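Local coordinates for protein endo-beta-mannanase (Opitutaceae bacterium TAV5, PDB 7BOB) that probably removes mannose units from the ends of beta-1,4-linked manno-oligosaccharides as a homotrimeric glycoside hydrolase of family 5 from a termite hindgut bacterium, at residues Gly489-Thr503 with Arg520-Asp534. Numbering follows the deposited sequence.
Sequences GAEIADYRAATPAIT and RVRIEPRGAQILMTD
A classic beta bulge sets Ala493 and Asp494 together against Arg522, shifting the register of the antiparallel two-stranded sheet formed by 490-496 and 520-525, which lies outside its own chain's (beta/alpha)8 barrel but against residues of a second subunit. Arg522 O takes a short bond from Ala493 N (2.7 Å) and a weak one from Asp494 N; the Arg522 side chain is exposed. At the helix exit, Gly489 O accepts hydrogen bonds from two backbone N-H groups: Ala528 N lies in the carbonyl plane on a lone pair, whereas Arg526 N stands above that plane.

The tight end is built around Arg520. Its side chain runs out almost straight, CG anti to the backbone N (chi1 -164°), and carries the guanidinium between Ala501 and Arg496. Ala501 CB rests on one face, 3.4 Å from NH2; the Arg496 guanidinium lies flat on the other, with centres 3.6 Å apart and planes at 13°. Arg496 reaches this stack by bending at chi3 (-59°), and its NE donates to Ala497 O. The proximity of the two cations is probably eased by Asp534, whose OD2 forms a salt bridge with Arg520 NH2, while its OD1 accepts from Ser538 N. A water joins Asp534 OD2, Arg520 NH2 and Pro500 O.

At the other end the solvent side is confined to Arg526 and Gly527. There Glu491 OE1, also weakly bonded by Ala290 N of the second subunit, meets Arg526 NH1 at 2.7 Å, the carboxylate and guanidinium planes nearly perpendicular. Asp494 OD1 accepts from Leu255 N of the second subunit, and Tyr495 packs on its Leu286. Beyond Asp534, on the Arg520 side, Thr503 OG1 donates to Thr533 O (2.9 Å) from above the carbonyl plane, with Met532 CE 3.2 Å from Thr503 OG1.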
ATOM      1  N   GLY A 489     -28.632  12.257 -22.428  1.00 50.43           N
ATOM      2  CA  GLY A 489     -30.072  12.371 -22.506  1.00 52.69           C
ATOM      3  C   GLY A 489     -30.814  12.101 -21.211  1.00 56.42           C
ATOM      4  O   GLY A 489     -31.951  11.623 -21.252  1.00 51.02           O
ATOM      5  N   ALA A 490     -30.211  12.404 -20.060  1.00 54.19           N
ATOM      6  CA  ALA A 490     -30.765  12.076 -18.756  1.00 54.60           C
ATOM      7  C   ALA A 490     -30.015  12.883 -17.702  1.00 53.37           C
ATOM      8  O   ALA A 490     -28.862  13.257 -17.909  1.00 52.75           O
ATOM      9  CB  ALA A 490     -30.655  10.578 -18.469  1.00 52.56           C
ATOM     10  N   GLU A 491     -30.699  13.183 -16.604  1.00 51.14           N
ATOM     11  CA  GLU A 491     -30.143  13.878 -15.453  1.00 56.50           C
ATOM     12  C   GLU A 491     -30.055  12.923 -14.269  1.00 55.62           C
ATOM     13  O   GLU A 491     -30.817  11.953 -14.176  1.00 53.78           O
ATOM     14  CB  GLU A 491     -31.013  15.075 -15.059  1.00 57.57           C
ATOM     15  CG  GLU A 491     -30.770  16.314 -15.865  1.00 60.02           C
ATOM     16  CD  GLU A 491     -31.955  17.254 -15.837  1.00 59.08           C
ATOM     17  OE1 GLU A 491     -32.795  17.134 -14.922  1.00 60.11           O
ATOM     18  OE2 GLU A 491     -32.054  18.107 -16.742  1.00 67.61           O
ATOM     19  N   ILE A 492     -29.132  13.221 -13.354  1.00 51.96           N
ATOM     20  CA  ILE A 492     -29.021  12.466 -12.109  1.00 54.16           C
ATOM     21  C   ILE A 492     -30.071  12.988 -11.137  1.00 54.81           C
ATOM     22  O   ILE A 492     -30.045  14.167 -10.753  1.00 52.94           O
ATOM     23  CB  ILE A 492     -27.619  12.572 -11.493  1.00 50.29           C
ATOM     24  CG1 ILE A 492     -26.540  12.037 -12.445  1.00 53.76           C
ATOM     25  CG2 ILE A 492     -27.568  11.796 -10.196  1.00 49.32           C
ATOM     26  CD1 ILE A 492     -25.094  12.202 -11.882  1.00 52.34           C
ATOM     27  N   ALA A 493     -30.988  12.111 -10.729  1.00 51.25           N
ATOM     28  CA  ALA A 493     -31.973  12.487  -9.725  1.00 49.58           C
ATOM     29  C   ALA A 493     -31.452  12.276  -8.315  1.00 51.97           C
ATOM     30  O   ALA A 493     -31.730  13.083  -7.423  1.00 52.66           O
ATOM     31  CB  ALA A 493     -33.266  11.698  -9.920  1.00 51.24           C
ATOM     32  N   ASP A 494     -30.690  11.207  -8.103  1.00 53.73           N
ATOM     33  CA  ASP A 494     -30.109  10.904  -6.803  1.00 53.30           C
ATOM     34  C   ASP A 494     -29.073   9.815  -7.004  1.00 52.09           C
ATOM     35  O   ASP A 494     -29.054   9.142  -8.039  1.00 50.04           O
ATOM     36  CB  ASP A 494     -31.173  10.440  -5.788  1.00 47.14           C
ATOM     37  CG  ASP A 494     -30.643  10.371  -4.350  1.00 50.63           C
ATOM     38  OD1 ASP A 494     -29.530  10.889  -4.078  1.00 53.68           O
ATOM     39  OD2 ASP A 494     -31.333   9.792  -3.483  1.00 48.44           O
ATOM     40  N   TYR A 495     -28.220   9.646  -5.998  1.00 49.28           N
ATOM     41  CA  TYR A 495     -27.469   8.408  -5.888  1.00 50.48           C
ATOM     42  C   TYR A 495     -28.387   7.280  -5.430  1.00 49.61           C
ATOM     43  O   TYR A 495     -29.495   7.503  -4.943  1.00 51.61           O
ATOM     44  CB  TYR A 495     -26.326   8.564  -4.899  1.00 47.87           C
ATOM     45  CG  TYR A 495     -25.500   9.799  -5.157  1.00 52.00           C
ATOM     46  CD1 TYR A 495     -24.536   9.821  -6.167  1.00 49.78           C
ATOM     47  CD2 TYR A 495     -25.704  10.952  -4.410  1.00 47.61           C
ATOM     48  CE1 TYR A 495     -23.786  10.957  -6.396  1.00 53.30           C
ATOM     49  CE2 TYR A 495     -24.978  12.080  -4.637  1.00 46.79           C
ATOM     50  CZ  TYR A 495     -24.014  12.085  -5.620  1.00 51.43           C
ATOM     51  OH  TYR A 495     -23.284  13.236  -5.816  1.00 52.90           O
ATOM     52  N   ARG A 496     -27.890   6.053  -5.545  1.00 50.79           N
ATOM     53  CA  ARG A 496     -28.556   4.897  -4.959  1.00 51.71           C
ATOM     54  C   ARG A 496     -27.482   3.891  -4.573  1.00 53.13           C
ATOM     55  O   ARG A 496     -26.320   4.035  -4.951  1.00 50.20           O
ATOM     56  CB  ARG A 496     -29.555   4.280  -5.937  1.00 51.32           C
ATOM     57  CG  ARG A 496     -28.953   4.081  -7.325  1.00 56.06           C
ATOM     58  CD  ARG A 496     -29.636   2.929  -8.040  1.00 60.32           C
ATOM     59  NE  ARG A 496     -29.475   1.710  -7.257  1.00 64.72           N
ATOM     60  CZ  ARG A 496     -30.261   0.645  -7.364  1.00 68.35           C
ATOM     61  NH1 ARG A 496     -31.266   0.645  -8.240  1.00 67.69           N
ATOM     62  NH2 ARG A 496     -30.023  -0.419  -6.596  1.00 66.86           N
ATOM     63  N   ALA A 497     -27.881   2.849  -3.850  1.00 52.29           N
ATOM     64  CA  ALA A 497     -26.907   1.872  -3.364  1.00 52.91           C
ATOM     65  C   ALA A 497     -26.226   1.146  -4.526  1.00 52.33           C
ATOM     66  O   ALA A 497     -26.866   0.774  -5.517  1.00 52.59           O
ATOM     67  CB  ALA A 497     -27.590   0.857  -2.442  1.00 51.81           C
ATOM     68  N   ALA A 498     -24.927   0.907  -4.374  1.00 47.65           N
ATOM     69  CA  ALA A 498     -24.116   0.301  -5.423  1.00 51.99           C
ATOM     70  C   ALA A 498     -24.232  -1.217  -5.411  1.00 53.97           C
ATOM     71  O   ALA A 498     -23.226  -1.921  -5.514  1.00 56.17           O
ATOM     72  CB  ALA A 498     -22.654   0.714  -5.269  1.00 49.51           C
ATOM     73  N   THR A 499     -25.459  -1.719  -5.307  1.00 55.96           N
ATOM     74  CA  THR A 499     -25.721  -3.147  -5.325  1.00 53.52           C
ATOM     75  C   THR A 499     -25.820  -3.643  -6.761  1.00 52.72           C
ATOM     76  O   THR A 499     -26.085  -2.860  -7.677  1.00 53.87           O
ATOM     77  CB  THR A 499     -27.015  -3.441  -4.570  1.00 53.12           C
ATOM     78  OG1 THR A 499     -28.090  -2.694  -5.162  1.00 57.52           O
ATOM     79  CG2 THR A 499     -26.857  -3.078  -3.112  1.00 51.69           C
ATOM     80  N   PRO A 500     -25.625  -4.946  -6.988  1.00 55.67           N
ATOM     81  CA  PRO A 500     -25.541  -5.451  -8.368  1.00 51.76           C
ATOM     82  C   PRO A 500     -26.793  -5.166  -9.183  1.00 56.84           C
ATOM     83  O   PRO A 500     -27.915  -5.149  -8.671  1.00 57.56           O
ATOM     84  CB  PRO A 500     -25.335  -6.957  -8.180  1.00 52.26           C
ATOM     85  CG  PRO A 500     -24.620  -7.065  -6.898  1.00 57.54           C
ATOM     86  CD  PRO A 500     -25.215  -5.971  -6.009  1.00 54.51           C
ATOM     87  N   ALA A 501     -26.590  -4.922 -10.470  1.00 54.45           N
ATOM     88  CA  ALA A 501     -27.683  -4.752 -11.408  1.00 54.80           C
ATOM     89  C   ALA A 501     -27.762  -6.015 -12.248  1.00 60.97           C
ATOM     90  O   ALA A 501     -26.759  -6.432 -12.841  1.00 61.58           O
ATOM     91  CB  ALA A 501     -27.490  -3.512 -12.276  1.00 56.84           C
ATOM     92  N   ILE A 502     -28.940  -6.634 -12.269  1.00 58.92           N
ATOM     93  CA  ILE A 502     -29.196  -7.857 -13.018  1.00 60.93           C
ATOM     94  C   ILE A 502     -30.125  -7.507 -14.169  1.00 65.95           C
ATOM     95  O   ILE A 502     -31.059  -6.719 -13.999  1.00 65.35           O
ATOM     96  CB  ILE A 502     -29.808  -8.944 -12.114  1.00 63.91           C
ATOM     97  CG1 ILE A 502     -28.896  -9.184 -10.915  1.00 62.38           C
ATOM     98  CG2 ILE A 502     -30.075 -10.230 -12.902  1.00 64.15           C
ATOM     99  CD1 ILE A 502     -29.193 -10.456 -10.193  1.00 66.71           C
ATOM    100  N   THR A 503     -29.865  -8.074 -15.342  1.00 61.08           N
ATOM    101  CA  THR A 503     -30.540  -7.623 -16.549  1.00 65.81           C
ATOM    102  C   THR A 503     -30.512  -8.744 -17.588  1.00 64.45           C
ATOM    103  O   THR A 503     -30.040  -9.854 -17.326  1.00 64.05           O
ATOM    104  CB  THR A 503     -29.886  -6.339 -17.079  1.00 64.86           C
ATOM    105  OG1 THR A 503     -30.714  -5.762 -18.098  1.00 65.33           O
ATOM    106  CG2 THR A 503     -28.493  -6.648 -17.661  1.00 61.48           C
ATOM    107  N   ARG A 520     -23.381   4.398  -7.835  1.00 47.57           N
ATOM    108  CA  ARG A 520     -24.476   4.158  -8.746  1.00 48.46           C
ATOM    109  C   ARG A 520     -25.472   5.305  -8.634  1.00 52.83           C
ATOM    110  O   ARG A 520     -25.640   5.897  -7.564  1.00 49.49           O
ATOM    111  CB  ARG A 520     -25.126   2.821  -8.432  1.00 52.18           C
ATOM    112  CG  ARG A 520     -26.000   2.308  -9.517  1.00 53.95           C
ATOM    113  CD  ARG A 520     -26.278   0.857  -9.310  1.00 56.46           C
ATOM    114  NE  ARG A 520     -27.380   0.435 -10.157  1.00 58.37           N
ATOM    115  CZ  ARG A 520     -28.100  -0.653  -9.942  1.00 60.12           C
ATOM    116  NH1 ARG A 520     -27.836  -1.424  -8.887  1.00 57.18           N
ATOM    117  NH2 ARG A 520     -29.079  -0.961 -10.778  1.00 59.20           N
ATOM    118  N   VAL A 521     -26.126   5.629  -9.750  1.00 52.44           N
ATOM    119  CA  VAL A 521     -26.988   6.801  -9.808  1.00 54.07           C
ATOM    120  C   VAL A 521     -28.371   6.383 -10.265  1.00 54.22           C
ATOM    121  O   VAL A 521     -28.539   5.414 -11.011  1.00 55.90           O
ATOM    122  CB  VAL A 521     -26.455   7.908 -10.744  1.00 53.54           C
ATOM    123  CG1 VAL A 521     -25.259   8.605 -10.110  1.00 49.89           C
ATOM    124  CG2 VAL A 521     -26.139   7.332 -12.118  1.00 51.22           C
ATOM    125  N   ARG A 522     -29.362   7.136  -9.800  1.00 56.45           N
ATOM    126  CA  ARG A 522     -30.726   7.065 -10.302  1.00 51.41           C
ATOM    127  C   ARG A 522     -30.934   8.221 -11.279  1.00 49.06           C
ATOM    128  O   ARG A 522     -30.738   9.390 -10.924  1.00 50.39           O
ATOM    129  CB  ARG A 522     -31.721   7.140  -9.148  1.00 52.16           C
ATOM    130  CG  ARG A 522     -33.120   6.769  -9.549  1.00 59.29           C
ATOM    131  CD  ARG A 522     -34.154   7.670  -8.899  1.00 67.08           C
ATOM    132  NE  ARG A 522     -34.440   7.283  -7.524  1.00 74.75           N
ATOM    133  CZ  ARG A 522     -35.669   7.235  -7.006  1.00 73.26           C
ATOM    134  NH1 ARG A 522     -36.721   7.548  -7.753  1.00 68.89           N
ATOM    135  NH2 ARG A 522     -35.849   6.872  -5.742  1.00 67.40           N
ATOM    136  N   ILE A 523     -31.319   7.905 -12.504  1.00 51.38           N
ATOM    137  CA  ILE A 523     -31.435   8.938 -13.518  1.00 54.44           C
ATOM    138  C   ILE A 523     -32.902   9.246 -13.791  1.00 55.11           C
ATOM    139  O   ILE A 523     -33.803   8.464 -13.492  1.00 54.59           O
ATOM    140  CB  ILE A 523     -30.700   8.555 -14.812  1.00 53.17           C
ATOM    141  CG1 ILE A 523     -31.201   7.208 -15.336  1.00 55.69           C
ATOM    142  CG2 ILE A 523     -29.164   8.529 -14.545  1.00 56.62           C
ATOM    143  CD1 ILE A 523     -32.319   7.304 -16.356  1.00 55.88           C
ATOM    144  N   GLU A 524     -33.127  10.426 -14.364  1.00 56.51           N
ATOM    145  CA  GLU A 524     -34.411  10.820 -14.924  1.00 59.58           C
ATOM    146  C   GLU A 524     -34.222  11.098 -16.411  1.00 59.72           C
ATOM    147  O   GLU A 524     -33.371  11.931 -16.770  1.00 58.26           O
ATOM    148  CB  GLU A 524     -34.961  12.055 -14.215  1.00 62.67           C
ATOM    149  CG  GLU A 524     -36.418  12.345 -14.499  1.00 64.88           C
ATOM    150  CD  GLU A 524     -37.333  11.345 -13.830  1.00 70.57           C
ATOM    151  OE1 GLU A 524     -37.089  10.999 -12.639  1.00 70.39           O
ATOM    152  OE2 GLU A 524     -38.290  10.902 -14.508  1.00 71.81           O
ATOM    153  N   PRO A 525     -34.953  10.430 -17.305  1.00 58.27           N
ATOM    154  CA  PRO A 525     -34.774  10.687 -18.744  1.00 59.18           C
ATOM    155  C   PRO A 525     -35.121  12.121 -19.133  1.00 57.06           C
ATOM    156  O   PRO A 525     -36.099  12.695 -18.663  1.00 52.56           O
ATOM    157  CB  PRO A 525     -35.718   9.673 -19.391  1.00 55.53           C
ATOM    158  CG  PRO A 525     -35.713   8.516 -18.418  1.00 56.48           C
ATOM    159  CD  PRO A 525     -35.699   9.183 -17.059  1.00 56.04           C
ATOM    160  N   ARG A 526     -34.269  12.719 -19.966  1.00 57.29           N
ATOM    161  CA  ARG A 526     -34.480  14.075 -20.479  1.00 58.72           C
ATOM    162  C   ARG A 526     -34.090  14.058 -21.956  1.00 62.67           C
ATOM    163  O   ARG A 526     -33.173  14.745 -22.408  1.00 63.18           O
ATOM    164  CB  ARG A 526     -33.693  15.134 -19.701  1.00 58.22           C
ATOM    165  CG  ARG A 526     -34.171  15.360 -18.243  1.00 65.71           C
ATOM    166  CD  ARG A 526     -35.475  16.185 -18.150  1.00 68.59           C
ATOM    167  NE  ARG A 526     -36.344  15.794 -17.024  1.00 70.45           N
ATOM    168  CZ  ARG A 526     -36.317  16.354 -15.809  1.00 71.52           C
ATOM    169  NH1 ARG A 526     -35.449  17.327 -15.554  1.00 68.04           N
ATOM    170  NH2 ARG A 526     -37.154  15.945 -14.843  1.00 74.67           N
ATOM    171  N   GLY A 527     -34.796  13.221 -22.719  1.00 57.91           N
ATOM    172  CA  GLY A 527     -34.517  12.997 -24.124  1.00 60.17           C
ATOM    173  C   GLY A 527     -34.197  11.551 -24.448  1.00 61.94           C
ATOM    174  O   GLY A 527     -34.527  11.078 -25.540  1.00 57.98           O
ATOM    175  N   ALA A 528     -33.567  10.839 -23.522  1.00 57.00           N
ATOM    176  CA  ALA A 528     -33.179   9.471 -23.826  1.00 58.42           C
ATOM    177  C   ALA A 528     -34.351   8.519 -23.624  1.00 60.20           C
ATOM    178  O   ALA A 528     -35.246   8.755 -22.805  1.00 58.71           O
ATOM    179  CB  ALA A 528     -31.997   9.028 -22.966  1.00 54.31           C
ATOM    180  N   GLN A 529     -34.330   7.437 -24.393  1.00 60.19           N
ATOM    181  CA  GLN A 529     -35.213   6.296 -24.221  1.00 59.25           C
ATOM    182  C   GLN A 529     -34.533   5.256 -23.344  1.00 57.82           C
ATOM    183  O   GLN A 529     -33.307   5.113 -23.353  1.00 58.62           O
ATOM    184  CB  GLN A 529     -35.566   5.659 -25.571  1.00 62.60           C
ATOM    185  CG  GLN A 529     -36.278   6.572 -26.604  1.00 66.57           C
ATOM    186  CD  GLN A 529     -35.349   7.587 -27.296  1.00 71.43           C
ATOM    187  OE1 GLN A 529     -35.330   8.769 -26.930  1.00 76.89           O
ATOM    188  NE2 GLN A 529     -34.587   7.130 -28.306  1.00 71.00           N
ATOM    189  N   ILE A 530     -35.335   4.522 -22.587  1.00 56.79           N
ATOM    190  CA  ILE A 530     -34.817   3.481 -21.709  1.00 59.04           C
ATOM    191  C   ILE A 530     -34.757   2.188 -22.516  1.00 61.14           C
ATOM    192  O   ILE A 530     -35.783   1.558 -22.782  1.00 61.69           O
ATOM    193  CB  ILE A 530     -35.678   3.338 -20.450  1.00 58.59           C
ATOM    194  CG1 ILE A 530     -35.442   4.543 -19.535  1.00 60.41           C
ATOM    195  CG2 ILE A 530     -35.361   2.048 -19.711  1.00 58.02           C
ATOM    196  CD1 ILE A 530     -36.473   4.672 -18.420  1.00 65.41           C
ATOM    197  N   LEU A 531     -33.554   1.794 -22.918  1.00 59.19           N
ATOM    198  CA  LEU A 531     -33.419   0.609 -23.754  1.00 59.27           C
ATOM    199  C   LEU A 531     -33.486  -0.678 -22.936  1.00 64.03           C
ATOM    200  O   LEU A 531     -34.026  -1.684 -23.414  1.00 64.89           O
ATOM    201  CB  LEU A 531     -32.121   0.688 -24.551  1.00 57.00           C
ATOM    202  CG  LEU A 531     -31.911  -0.230 -25.752  1.00 62.85           C
ATOM    203  CD1 LEU A 531     -32.639   0.282 -26.986  1.00 62.00           C
ATOM    204  CD2 LEU A 531     -30.407  -0.358 -26.042  1.00 60.10           C
ATOM    205  N   MET A 532     -32.968  -0.667 -21.710  1.00 60.94           N
ATOM    206  CA  MET A 532     -32.984  -1.835 -20.841  1.00 58.74           C
ATOM    207  C   MET A 532     -33.133  -1.368 -19.403  1.00 62.25           C
ATOM    208  O   MET A 532     -32.720  -0.262 -19.044  1.00 63.87           O
ATOM    209  CB  MET A 532     -31.707  -2.680 -20.965  1.00 59.60           C
ATOM    210  CG  MET A 532     -31.562  -3.439 -22.262  1.00 63.58           C
ATOM    211  SD  MET A 532     -29.881  -4.066 -22.509  1.00 66.18           S
ATOM    212  CE  MET A 532     -29.568  -4.780 -20.880  1.00 59.29           C
ATOM    213  N   THR A 533     -33.708  -2.231 -18.578  1.00 59.70           N
ATOM    214  CA  THR A 533     -33.854  -1.980 -17.158  1.00 64.12           C
ATOM    215  C   THR A 533     -33.142  -3.098 -16.424  1.00 61.94           C
ATOM    216  O   THR A 533     -32.900  -4.167 -16.987  1.00 62.67           O
ATOM    217  CB  THR A 533     -35.340  -1.936 -16.732  1.00 68.68           C
ATOM    218  OG1 THR A 533     -36.030  -3.072 -17.281  1.00 64.22           O
ATOM    219  CG2 THR A 533     -36.008  -0.669 -17.246  1.00 65.55           C
ATOM    220  N   ASP A 534     -32.802  -2.857 -15.165  1.00 65.01           N
ATOM    221  CA  ASP A 534     -32.395  -3.993 -14.357  1.00 69.03           C
ATOM    222  C   ASP A 534     -33.649  -4.791 -13.983  1.00 73.15           C
ATOM    223  O   ASP A 534     -34.773  -4.445 -14.371  1.00 70.53           O
ATOM    224  CB  ASP A 534     -31.582  -3.540 -13.141  1.00 67.76           C
ATOM    225  CG  ASP A 534     -32.370  -2.652 -12.212  1.00 74.01           C
ATOM    226  OD1 ASP A 534     -33.465  -2.212 -12.620  1.00 73.22           O
ATOM    227  OD2 ASP A 534     -31.896  -2.392 -11.079  1.00 74.57           O
TER
HETATM  228  O   HOH W   1     -30.258  -3.327  -9.199  1.00 62.39           O
HETATM  229  O   HOH W   2     -31.374  -5.531 -10.543  1.00 63.29           O